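Local coordinates for putative esterase/lipase/thioesterase (Silicibacter sp., PDB 2PBL), which probably hydrolyses ester or thioester bonds as a member of the alpha/beta-hydrolase fold, its natural substrate being unknown, at residues A[22-27]-A[241-246]; A[43-46]-A[52-55]; A[89-94]-A[250-255]. One frame throughout, in Å; residues are numbered along the deposited sequence.

Interaction 1 of 3, residues A[22-27]-A[241-246]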
ATOM      1  N   PRO A  22      14.069  -1.404 -12.181  1.00 23.42           N
ATOM      2  CA  PRO A  22      15.465  -1.122 -11.870  1.00 26.14           C
ATOM      3  C   PRO A  22      15.710   0.254 -11.258  1.00 23.40           C
ATOM      4  O   PRO A  22      16.553   0.405 -10.350  1.00 25.51           O
ATOM      5  CB  PRO A  22      16.162  -1.272 -13.227  1.00 26.10           C
ATOM      6  CG  PRO A  22      15.133  -1.183 -14.228  1.00 23.64           C
ATOM      7  CD  PRO A  22      13.861  -1.648 -13.620  1.00 23.22           C
ATOM      8  N   ARG A  23      14.973   1.257 -11.724  1.00 22.38           N
ATOM      9  CA  ARG A  23      15.181   2.600 -11.225  1.00 20.86           C
ATOM     10  C   ARG A  23      14.676   2.755  -9.791  1.00 20.68           C
ATOM     11  O   ARG A  23      15.251   3.512  -9.022  1.00 19.85           O
ATOM     12  CB  ARG A  23      14.507   3.614 -12.123  1.00 24.34           C
ATOM     13  CG  ARG A  23      15.159   3.634 -13.490  1.00 28.69           C
ATOM     14  CD  ARG A  23      14.387   4.455 -14.445  1.00 34.62           C
ATOM     15  NE  ARG A  23      15.019   4.404 -15.762  1.00 36.64           N
ATOM     16  CZ  ARG A  23      14.585   5.070 -16.831  1.00 40.83           C
ATOM     17  NH1 ARG A  23      13.508   5.845 -16.755  1.00 39.05           N
ATOM     18  NH2 ARG A  23      15.233   4.944 -17.977  1.00 34.30           N
ATOM     19  N   TRP A  24      13.586   2.077  -9.472  1.00 19.31           N
ATOM     20  CA  TRP A  24      13.056   2.099  -8.098  1.00 19.60           C
ATOM     21  C   TRP A  24      14.057   1.491  -7.147  1.00 20.07           C
ATOM     22  O   TRP A  24      14.337   2.055  -6.091  1.00 18.15           O
ATOM     23  CB  TRP A  24      11.760   1.306  -7.983  1.00 18.04           C
ATOM     24  CG  TRP A  24      10.552   1.911  -8.558  1.00 18.43           C
ATOM     25  CD1 TRP A  24      10.229   3.227  -8.605  1.00 19.29           C
ATOM     26  CD2 TRP A  24       9.443   1.207  -9.106  1.00 15.25           C
ATOM     27  NE1 TRP A  24       8.995   3.376  -9.185  1.00 11.21           N
ATOM     28  CE2 TRP A  24       8.488   2.158  -9.487  1.00 18.09           C
ATOM     29  CE3 TRP A  24       9.157  -0.142  -9.305  1.00 18.83           C
ATOM     30  CZ2 TRP A  24       7.269   1.806 -10.076  1.00 10.80           C
ATOM     31  CZ3 TRP A  24       7.950  -0.489  -9.905  1.00 17.86           C
ATOM     32  CH2 TRP A  24       7.029   0.488 -10.280  1.00 19.57           C
ATOM     33  N   ALA A  25      14.587   0.330  -7.549  1.00 18.48           N
ATOM     34  CA  ALA A  25      15.565  -0.416  -6.740  1.00 19.43           C
ATOM     35  C   ALA A  25      16.772   0.415  -6.487  1.00 18.96           C
ATOM     36  O   ALA A  25      17.283   0.448  -5.382  1.00 19.98           O
ATOM     37  CB  ALA A  25      15.976  -1.691  -7.474  1.00 20.55           C
ATOM     38  N   ALA A  26      17.269   1.066  -7.535  1.00 21.55           N
ATOM     39  CA  ALA A  26      18.433   1.925  -7.422  1.00 22.04           C
ATOM     40  C   ALA A  26      18.166   3.155  -6.544  1.00 23.37           C
ATOM     41  O   ALA A  26      19.019   3.541  -5.705  1.00 22.95           O
ATOM     42  CB  ALA A  26      18.878   2.374  -8.842  1.00 22.08           C
ATOM     43  N   SER A  27      17.024   3.820  -6.791  1.00 20.17           N
ATOM     44  CA  SER A  27      16.623   4.982  -6.006  1.00 21.08           C
ATOM     45  C   SER A  27      16.466   4.628  -4.538  1.00 19.57           C
ATOM     46  O   SER A  27      16.886   5.393  -3.654  1.00 19.16           O
ATOM     47  CB  SER A  27      15.289   5.552  -6.491  1.00 24.63           C
ATOM     48  OG  SER A  27      15.434   6.222  -7.724  1.00 26.81           O
ATOM     49  N   HIS A 241      -0.043   7.564 -14.404  1.00 16.91           N
ATOM     50  CA  HIS A 241      -0.289   6.159 -14.726  1.00 17.04           C
ATOM     51  C   HIS A 241       0.030   5.343 -13.473  1.00 15.86           C
ATOM     52  O   HIS A 241       0.355   5.901 -12.446  1.00 13.21           O
ATOM     53  CB  HIS A 241       0.453   5.657 -15.982  1.00 13.53           C
ATOM     54  CG  HIS A 241       1.916   5.908 -15.972  1.00 19.20           C
ATOM     55  ND1 HIS A 241       2.776   5.281 -15.099  1.00 14.39           N
ATOM     56  CD2 HIS A 241       2.682   6.686 -16.764  1.00 17.78           C
ATOM     57  CE1 HIS A 241       4.001   5.714 -15.309  1.00 20.87           C
ATOM     58  NE2 HIS A 241       3.973   6.562 -16.319  1.00 18.26           N
ATOM     59  N   HIS A 242      -0.109   4.028 -13.551  1.00 16.06           N
ATOM     60  CA  HIS A 242       0.033   3.163 -12.361  1.00 16.32           C
ATOM     61  C   HIS A 242       1.392   3.190 -11.715  1.00 15.98           C
ATOM     62  O   HIS A 242       1.513   2.903 -10.525  1.00 17.93           O
ATOM     63  CB  HIS A 242      -0.361   1.714 -12.748  1.00 15.20           C
ATOM     64  CG  HIS A 242      -0.754   0.846 -11.592  1.00 20.68           C
ATOM     65  ND1 HIS A 242      -1.879   1.088 -10.830  1.00 18.18           N
ATOM     66  CD2 HIS A 242      -0.196  -0.281 -11.094  1.00 22.09           C
ATOM     67  CE1 HIS A 242      -1.979   0.163  -9.894  1.00 20.73           C
ATOM     68  NE2 HIS A 242      -0.990  -0.699 -10.050  1.00 19.98           N
ATOM     69  N   PHE A 243       2.425   3.504 -12.484  1.00 12.41           N
ATOM     70  CA  PHE A 243       3.773   3.468 -11.975  1.00 15.60           C
ATOM     71  C   PHE A 243       4.327   4.786 -11.508  1.00 16.99           C
ATOM     72  O   PHE A 243       5.175   4.759 -10.646  1.00 20.62           O
ATOM     73  CB  PHE A 243       4.728   2.822 -12.975  1.00 15.15           C
ATOM     74  CG  PHE A 243       4.430   1.393 -13.279  1.00 13.10           C
ATOM     75  CD1 PHE A 243       3.596   0.620 -12.495  1.00 17.49           C
ATOM     76  CD2 PHE A 243       5.114   0.773 -14.310  1.00 24.87           C
ATOM     77  CE1 PHE A 243       3.361  -0.693 -12.821  1.00 19.70           C
ATOM     78  CE2 PHE A 243       4.891  -0.553 -14.620  1.00 19.87           C
ATOM     79  CZ  PHE A 243       4.027  -1.282 -13.877  1.00 20.33           C
ATOM     80  N   ASN A 244       3.893   5.928 -12.044  1.00 16.34           N
ATOM     81  CA  ASN A 244       4.401   7.211 -11.534  1.00 16.27           C
ATOM     82  C   ASN A 244       3.454   7.944 -10.567  1.00 17.19           C
ATOM     83  O   ASN A 244       3.812   9.022 -10.031  1.00 18.11           O
ATOM     84  CB  ASN A 244       4.885   8.162 -12.647  1.00 15.38           C
ATOM     85  CG  ASN A 244       3.813   8.623 -13.534  1.00 21.67           C
ATOM     86  OD1 ASN A 244       2.651   8.207 -13.433  1.00 15.72           O
ATOM     87  ND2 ASN A 244       4.190   9.526 -14.463  1.00 11.62           N
ATOM     88  N   VAL A 245       2.265   7.383 -10.353  1.00 14.07           N
ATOM     89  CA  VAL A 245       1.255   7.917  -9.409  1.00 15.63           C
ATOM     90  C   VAL A 245       1.824   8.037  -7.990  1.00 15.42           C
ATOM     91  O   VAL A 245       1.512   8.979  -7.282  1.00 15.95           O
ATOM     92  CB  VAL A 245      -0.063   7.068  -9.408  1.00 15.28           C
ATOM     93  CG1 VAL A 245       0.125   5.681  -8.844  1.00 16.23           C
ATOM     94  CG2 VAL A 245      -1.160   7.783  -8.643  1.00 14.79           C
ATOM     95  N   ILE A 246       2.708   7.100  -7.639  1.00 16.39           N
ATOM     96  CA  ILE A 246       3.391   7.074  -6.344  1.00 15.68           C
ATOM     97  C   ILE A 246       4.590   8.020  -6.254  1.00 16.69           C
ATOM     98  O   ILE A 246       5.097   8.290  -5.165  1.00 15.78           O
ATOM     99  CB  ILE A 246       3.884   5.637  -6.010  1.00 15.57           C
ATOM    100  CG1 ILE A 246       4.969   5.147  -7.016  1.00 19.23           C
ATOM    101  CG2 ILE A 246       2.716   4.673  -5.953  1.00 20.68           C
ATOM    102  CD1 ILE A 246       5.412   3.672  -6.796  1.00 19.73           C
TER
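W24, on helix 20-35, meets F243 and I246 of the loop 241-246 and carries the whole of the helix side of this contact. Its CG is anti to the carbonyl carbon (chi1 -74°), and the indole extends from there toward the loop. There it forms an edge-to-face pair with F243: the ring centroids are 5.6 Å apart, the planes stand at 76°, and W24 CH2 sits over one face of the phenyl ring, displaced toward its rim. The neighbouring corner, W24 CZ2, comes within 3.7 Å of F243 O, which lies near the indole plane at the ring edge, and 4.2 Å from I246 CD1. This loop follows strand 233-237, where alpha/beta hydrolases carry the catalytic histidine; H242, hydrogen-bonded through NE2 to S137 OG and through ND1 to E215 OE1, fits that role in a probable Ser-His-Glu triad. Around that histidine the loop is tied by its own bonds: H241 N donates to N244 OD1 (2.9 Å, 161°), and F243 N donates to H241 ND1 in the imidazole plane. Y20 packs edge-to-face with F243, W82 meets the W24 ring, and an unidentified bound molecule lies close to the F243 side chain.

Interaction 2 of 3, residues A[43-46]-A[52-55]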
ATOM      1  N   LEU A  43      13.672  -4.964  10.406  1.00 19.41           N
ATOM      2  CA  LEU A  43      13.118  -5.220  11.702  1.00 19.29           C
ATOM      3  C   LEU A  43      12.089  -6.331  11.492  1.00 20.35           C
ATOM      4  O   LEU A  43      11.405  -6.344  10.491  1.00 21.74           O
ATOM      5  CB  LEU A  43      12.478  -3.968  12.259  1.00 16.41           C
ATOM      6  CG  LEU A  43      13.370  -2.766  12.580  1.00 19.57           C
ATOM      7  CD1 LEU A  43      12.550  -1.649  13.251  1.00 17.74           C
ATOM      8  CD2 LEU A  43      14.572  -3.154  13.452  1.00 23.02           C
ATOM      9  N   SER A  44      11.994  -7.273  12.425  1.00 19.95           N
ATOM     10  CA  SER A  44      11.067  -8.385  12.284  1.00 20.71           C
ATOM     11  C   SER A  44       9.691  -8.076  12.814  1.00 17.63           C
ATOM     12  O   SER A  44       9.548  -7.412  13.834  1.00 18.86           O
ATOM     13  CB  SER A  44      11.556  -9.655  13.021  1.00 20.01           C
ATOM     14  OG  SER A  44      12.501 -10.370  12.243  1.00 34.31           O
ATOM     15  N   TYR A  45       8.673  -8.540  12.102  1.00 18.85           N
ATOM     16  CA  TYR A  45       7.312  -8.514  12.650  1.00 16.41           C
ATOM     17  C   TYR A  45       6.802  -9.951  12.784  1.00 18.51           C
ATOM     18  O   TYR A  45       5.724 -10.194  13.322  1.00 20.62           O
ATOM     19  CB  TYR A  45       6.336  -7.642  11.848  1.00 19.30           C
ATOM     20  CG  TYR A  45       5.981  -8.127  10.443  1.00 13.76           C
ATOM     21  CD1 TYR A  45       5.016  -9.129  10.240  1.00 20.86           C
ATOM     22  CD2 TYR A  45       6.565  -7.555   9.324  1.00 17.82           C
ATOM     23  CE1 TYR A  45       4.687  -9.552   8.985  1.00 12.53           C
ATOM     24  CE2 TYR A  45       6.210  -7.965   8.041  1.00 13.62           C
ATOM     25  CZ  TYR A  45       5.296  -8.955   7.871  1.00 16.87           C
ATOM     26  OH  TYR A  45       4.996  -9.325   6.587  1.00 10.90           O
ATOM     27  N   GLY A  46       7.581 -10.899  12.303  1.00 18.95           N
ATOM     28  CA  GLY A  46       7.204 -12.303  12.306  1.00 21.16           C
ATOM     29  C   GLY A  46       8.438 -13.151  12.157  1.00 19.06           C
ATOM     30  O   GLY A  46       9.540 -12.630  12.057  1.00 22.66           O
ATOM     31  N   LYS A  52       9.441  -8.879   7.591  1.00 16.44           N
ATOM     32  CA  LYS A  52      10.326  -7.820   7.970  1.00 17.52           C
ATOM     33  C   LYS A  52       9.790  -6.492   7.490  1.00 16.11           C
ATOM     34  O   LYS A  52       9.026  -6.476   6.526  1.00 16.85           O
ATOM     35  CB  LYS A  52      11.647  -7.989   7.234  1.00 18.16           C
ATOM     36  CG  LYS A  52      12.324  -9.330   7.330  1.00 28.03           C
ATOM     37  CD  LYS A  52      12.990  -9.538   8.631  1.00 30.52           C
ATOM     38  CE  LYS A  52      13.739 -10.884   8.580  1.00 36.31           C
ATOM     39  NZ  LYS A  52      14.237 -11.312   9.890  1.00 35.10           N
ATOM     40  N   PHE A  53      10.204  -5.422   8.166  1.00 15.07           N
ATOM     41  CA  PHE A  53       9.927  -4.062   7.754  1.00 15.29           C
ATOM     42  C   PHE A  53      11.117  -3.168   8.002  1.00 15.36           C
ATOM     43  O   PHE A  53      11.965  -3.439   8.858  1.00 17.61           O
ATOM     44  CB  PHE A  53       8.676  -3.467   8.417  1.00 17.27           C
ATOM     45  CG  PHE A  53       8.783  -3.229   9.906  1.00 13.79           C
ATOM     46  CD1 PHE A  53       8.612  -4.266  10.818  1.00  8.74           C
ATOM     47  CD2 PHE A  53       8.962  -1.952  10.402  1.00 14.64           C
ATOM     48  CE1 PHE A  53       8.713  -4.035  12.182  1.00 10.87           C
ATOM     49  CE2 PHE A  53       9.025  -1.702  11.775  1.00 18.72           C
ATOM     50  CZ  PHE A  53       8.885  -2.759  12.665  1.00 17.33           C
ATOM     51  N   ASP A  54      11.181  -2.123   7.187  1.00 16.49           N
ATOM     52  CA  ASP A  54      12.175  -1.095   7.320  1.00 15.89           C
ATOM     53  C   ASP A  54      11.479   0.082   8.034  1.00 16.39           C
ATOM     54  O   ASP A  54      10.291   0.365   7.829  1.00 15.25           O
ATOM     55  CB  ASP A  54      12.736  -0.672   5.976  1.00 17.52           C
ATOM     56  CG  ASP A  54      13.624  -1.752   5.310  1.00 18.09           C
ATOM     57  OD1 ASP A  54      14.104  -2.715   5.951  1.00 18.36           O
ATOM     58  OD2 ASP A  54      13.835  -1.614   4.097  1.00 17.76           O
ATOM     59  N   LEU A  55      12.219   0.700   8.932  1.00 14.57           N
ATOM     60  CA  LEU A  55      11.763   1.851   9.679  1.00 16.15           C
ATOM     61  C   LEU A  55      12.749   3.003   9.488  1.00 15.91           C
ATOM     62  O   LEU A  55      13.933   2.924   9.875  1.00 17.12           O
ATOM     63  CB  LEU A  55      11.595   1.516  11.147  1.00 15.52           C
ATOM     64  CG  LEU A  55      10.992   2.580  12.040  1.00 19.13           C
ATOM     65  CD1 LEU A  55       9.574   2.998  11.587  1.00 17.52           C
ATOM     66  CD2 LEU A  55      10.932   2.027  13.454  1.00 22.69           C
TER
HETATM   67  O   HOH W   1      14.714  -9.149  11.704  1.00 37.27           O
HETATM   68  O   HOH W   2      11.334 -12.457  10.278  1.00 30.11           O
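This is the loop end of an antiparallel beta hairpin, strand 39-44 against strand 52-56, at the margin of the central sheet. L43 and F53 form a hydrogen-bonded pair, with L43 N donating to F53 O and F53 N to L43 O, both at 2.8 Å; the second bond is the straighter (161° against 140°). S44 and K52 follow as a non-hydrogen-bonded pair. On the face bearing L43 and F53, the phenyl group swings back across the neighbouring strand, its CG between the backbone N and the carbonyl carbon (chi1 68°). L43 CB then rests over one ring face, 3.9 Å from the F53 centroid in a CH-pi contact, while L43 CD1 reaches L55 CB. The S44 and K52 face is polar: K52 NZ, at the end of a chain bent at chi2, donates to a water 2.9 Å away that also bonds S44 OG. Past the strand end, Y45 lays CE2 3.4 Å from K52 N. Its hydroxyl bonds S100 O, its ring packs on helix 109-126, and K52 and D54 pair with strand 94-99 and the residues following it, so strand 52-56 lies between the edge strand and the rest of the sheet.

Interaction 3 of 3, residues A[89-94]-A[250-255]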
ATOM      1  N   ALA A  89       7.233  12.414   3.634  1.00 19.15           N
ATOM      2  CA  ALA A  89       6.713  12.311   5.010  1.00 19.31           C
ATOM      3  C   ALA A  89       7.811  12.502   6.034  1.00 17.93           C
ATOM      4  O   ALA A  89       7.570  13.109   7.054  1.00 15.50           O
ATOM      5  CB  ALA A  89       6.028  10.959   5.220  1.00 22.06           C
ATOM      6  N   LEU A  90       8.992  11.937   5.778  1.00 16.50           N
ATOM      7  CA  LEU A  90      10.140  12.127   6.670  1.00 21.39           C
ATOM      8  C   LEU A  90      10.421  13.606   6.871  1.00 18.84           C
ATOM      9  O   LEU A  90      10.653  14.028   7.976  1.00 21.24           O
ATOM     10  CB  LEU A  90      11.395  11.453   6.127  1.00 19.00           C
ATOM     11  CG  LEU A  90      11.603   9.960   6.348  1.00 22.96           C
ATOM     12  CD1 LEU A  90      12.834   9.500   5.579  1.00 25.20           C
ATOM     13  CD2 LEU A  90      11.751   9.648   7.812  1.00 18.61           C
ATOM     14  N   SER A  91      10.366  14.396   5.807  1.00 21.35           N
ATOM     15  CA  SER A  91      10.637  15.828   5.904  1.00 24.42           C
ATOM     16  C   SER A  91       9.614  16.571   6.756  1.00 24.26           C
ATOM     17  O   SER A  91       9.924  17.636   7.269  1.00 22.35           O
ATOM     18  CB  SER A  91      10.722  16.491   4.522  1.00 25.19           C
ATOM     19  OG  SER A  91       9.429  16.672   3.987  1.00 34.39           O
ATOM     20  N   LYS A  92       8.394  16.025   6.882  1.00 22.08           N
ATOM     21  CA  LYS A  92       7.346  16.613   7.707  1.00 21.37           C
ATOM     22  C   LYS A  92       7.406  16.072   9.159  1.00 20.80           C
ATOM     23  O   LYS A  92       6.588  16.444  10.000  1.00 20.32           O
ATOM     24  CB  LYS A  92       5.966  16.377   7.084  1.00 22.39           C
ATOM     25  CG  LYS A  92       5.736  17.169   5.776  1.00 22.61           C
ATOM     26  CD  LYS A  92       4.268  17.150   5.360  1.00 25.53           C
ATOM     27  CE  LYS A  92       3.348  18.108   6.134  1.00 36.72           C
ATOM     28  NZ  LYS A  92       1.866  17.918   5.805  1.00 31.66           N
ATOM     29  N   GLY A  93       8.377  15.200   9.446  1.00 17.64           N
ATOM     30  CA  GLY A  93       8.581  14.682  10.791  1.00 18.70           C
ATOM     31  C   GLY A  93       7.955  13.344  11.136  1.00 18.86           C
ATOM     32  O   GLY A  93       7.937  12.976  12.300  1.00 17.86           O
ATOM     33  N   TRP A  94       7.471  12.610  10.131  1.00 18.07           N
ATOM     34  CA  TRP A  94       6.894  11.289  10.342  1.00 16.73           C
ATOM     35  C   TRP A  94       7.955  10.211  10.249  1.00 16.88           C
ATOM     36  O   TRP A  94       8.866  10.289   9.412  1.00 18.27           O
ATOM     37  CB  TRP A  94       5.860  10.999   9.255  1.00 15.57           C
ATOM     38  CG  TRP A  94       4.670  11.869   9.383  1.00 14.28           C
ATOM     39  CD1 TRP A  94       4.584  13.167   9.022  1.00 13.77           C
ATOM     40  CD2 TRP A  94       3.422  11.530   9.978  1.00 18.45           C
ATOM     41  NE1 TRP A  94       3.354  13.675   9.326  1.00 15.32           N
ATOM     42  CE2 TRP A  94       2.602  12.685   9.902  1.00 23.34           C
ATOM     43  CE3 TRP A  94       2.895  10.354  10.539  1.00 15.90           C
ATOM     44  CZ2 TRP A  94       1.307  12.714  10.405  1.00 15.96           C
ATOM     45  CZ3 TRP A  94       1.599  10.381  11.012  1.00 12.79           C
ATOM     46  CH2 TRP A  94       0.821  11.550  10.965  1.00 18.52           C
ATOM     47  N   ALA A 250       7.893  11.121  -2.824  1.00 16.09           N
ATOM     48  CA  ALA A 250       9.270  11.576  -2.645  1.00 17.84           C
ATOM     49  C   ALA A 250       9.382  13.116  -2.448  1.00 18.44           C
ATOM     50  O   ALA A 250      10.439  13.632  -2.074  1.00 18.61           O
ATOM     51  CB  ALA A 250      10.121  11.123  -3.872  1.00 18.05           C
ATOM     52  N   ASP A 251       8.295  13.838  -2.698  1.00 19.80           N
ATOM     53  CA  ASP A 251       8.300  15.299  -2.654  1.00 20.62           C
ATOM     54  C   ASP A 251       7.611  15.819  -1.410  1.00 19.37           C
ATOM     55  O   ASP A 251       6.400  15.660  -1.291  1.00 16.96           O
ATOM     56  CB  ASP A 251       7.562  15.807  -3.886  1.00 22.47           C
ATOM     57  CG  ASP A 251       7.570  17.337  -4.015  1.00 25.42           C
ATOM     58  OD1 ASP A 251       7.972  18.074  -3.073  1.00 19.50           O
ATOM     59  OD2 ASP A 251       7.126  17.803  -5.086  1.00 33.56           O
ATOM     60  N   PRO A 252       8.373  16.432  -0.488  1.00 21.61           N
ATOM     61  CA  PRO A 252       7.793  17.060   0.704  1.00 22.55           C
ATOM     62  C   PRO A 252       6.570  17.927   0.498  1.00 21.18           C
ATOM     63  O   PRO A 252       5.697  17.936   1.364  1.00 22.66           O
ATOM     64  CB  PRO A 252       8.936  17.946   1.195  1.00 22.99           C
ATOM     65  CG  PRO A 252      10.136  17.174   0.878  1.00 23.81           C
ATOM     66  CD  PRO A 252       9.851  16.529  -0.463  1.00 20.58           C
ATOM     67  N   GLU A 253       6.479  18.636  -0.628  1.00 22.03           N
ATOM     68  CA  GLU A 253       5.375  19.566  -0.855  1.00 21.96           C
ATOM     69  C   GLU A 253       4.243  19.026  -1.720  1.00 20.58           C
ATOM     70  O   GLU A 253       3.331  19.754  -2.072  1.00 19.41           O
ATOM     71  CB  GLU A 253       5.932  20.886  -1.439  1.00 24.48           C
ATOM     72  CG  GLU A 253       6.984  21.588  -0.536  1.00 26.90           C
ATOM     73  CD  GLU A 253       6.398  22.100   0.796  1.00 39.93           C
ATOM     74  OE1 GLU A 253       5.374  22.820   0.759  1.00 47.08           O
ATOM     75  OE2 GLU A 253       6.964  21.801   1.878  1.00 42.25           O
ATOM     76  N   SER A 254       4.269  17.735  -2.051  1.00 19.75           N
ATOM     77  CA  SER A 254       3.246  17.195  -2.920  1.00 17.26           C
ATOM     78  C   SER A 254       1.885  17.150  -2.268  1.00 18.93           C
ATOM     79  O   SER A 254       1.773  17.062  -1.032  1.00 20.81           O
ATOM     80  CB  SER A 254       3.649  15.805  -3.385  1.00 17.66           C
ATOM     81  OG  SER A 254       3.703  14.868  -2.318  1.00 17.94           O
ATOM     82  N   ASP A 255       0.851  17.229  -3.091  1.00 17.41           N
ATOM     83  CA  ASP A 255      -0.496  17.117  -2.596  1.00 18.63           C
ATOM     84  C   ASP A 255      -0.754  15.736  -2.015  1.00 16.10           C
ATOM     85  O   ASP A 255      -1.496  15.620  -1.073  1.00 16.91           O
ATOM     86  CB  ASP A 255      -1.513  17.408  -3.674  1.00 17.07           C
ATOM     87  CG  ASP A 255      -1.466  18.869  -4.156  1.00 25.09           C
ATOM     88  OD1 ASP A 255      -1.014  19.770  -3.420  1.00 26.79           O
ATOM     89  OD2 ASP A 255      -1.911  19.101  -5.275  1.00 29.14           O
TER
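A Schellman-terminated helix end meets a type I turn here, at the protein surface: helix 87-91 closes at G93, and the turn D251 to S254 leads into helix 255-261. The main touching pair is S91 and P252, whose CA atoms are 6.1 Å apart. S91 OG lies against one edge of the pyrrolidine ring, 3.1 Å from P252 CB and 3.2 Å from P252 CG, and S91 CB stands 3.8 Å from the same CG. The hydroxyl sits between the backbone N and the carbonyl carbon (chi1 77°), and its hydrogen bond goes back into its own helix, to G88 O. K92 runs alongside with a lighter touch, its CD 4.3 Å from P252 O. Each partner holds its own shape. In the Schellman motif G93 has positive phi, and W94 N and G93 N donate back to A89 O and L90 O. In the turn D251 OD1 accepts from E253 N at 2.9 Å, approached from above the carboxylate plane, which makes an Asx turn; S254 N reaches D251 O, and S254 at the N-cap bonds V257 N through OG. Between the two segments the contact is thus mainly proline carbon against a hydroxyl already engaged in its own helix: each side is held by bonds within its own region, and the two meet by van der Waals contact, consistent with a light surface contact, while K92 NZ hydrogen-bonds T261 OG1, beyond the turn in helix 255-261.

Interaction 1 is buried and aromatic, whereas interaction 3 is a thin surface contact and interaction 2 is intermediate in burial, apolar on the L43 and F53 face and hydrated on the S44 and K52 face. Only interaction 2 is held by backbone hydrogen bonds across its segments, as a hairpin at the sheet margin must be; the other two rely on side chains meeting a loop. Interactions 1 and 3 share the loop between strand 233-237 and helix 255-261, with centres about 17 Å apart: one end meets helix 20-35 near the probable catalytic histidine, the other helix 87-91. Helix 20-35 runs on in sequence into strand 39-44, linking interaction 1 to interaction 2, whose centres lie about 22 Å apart.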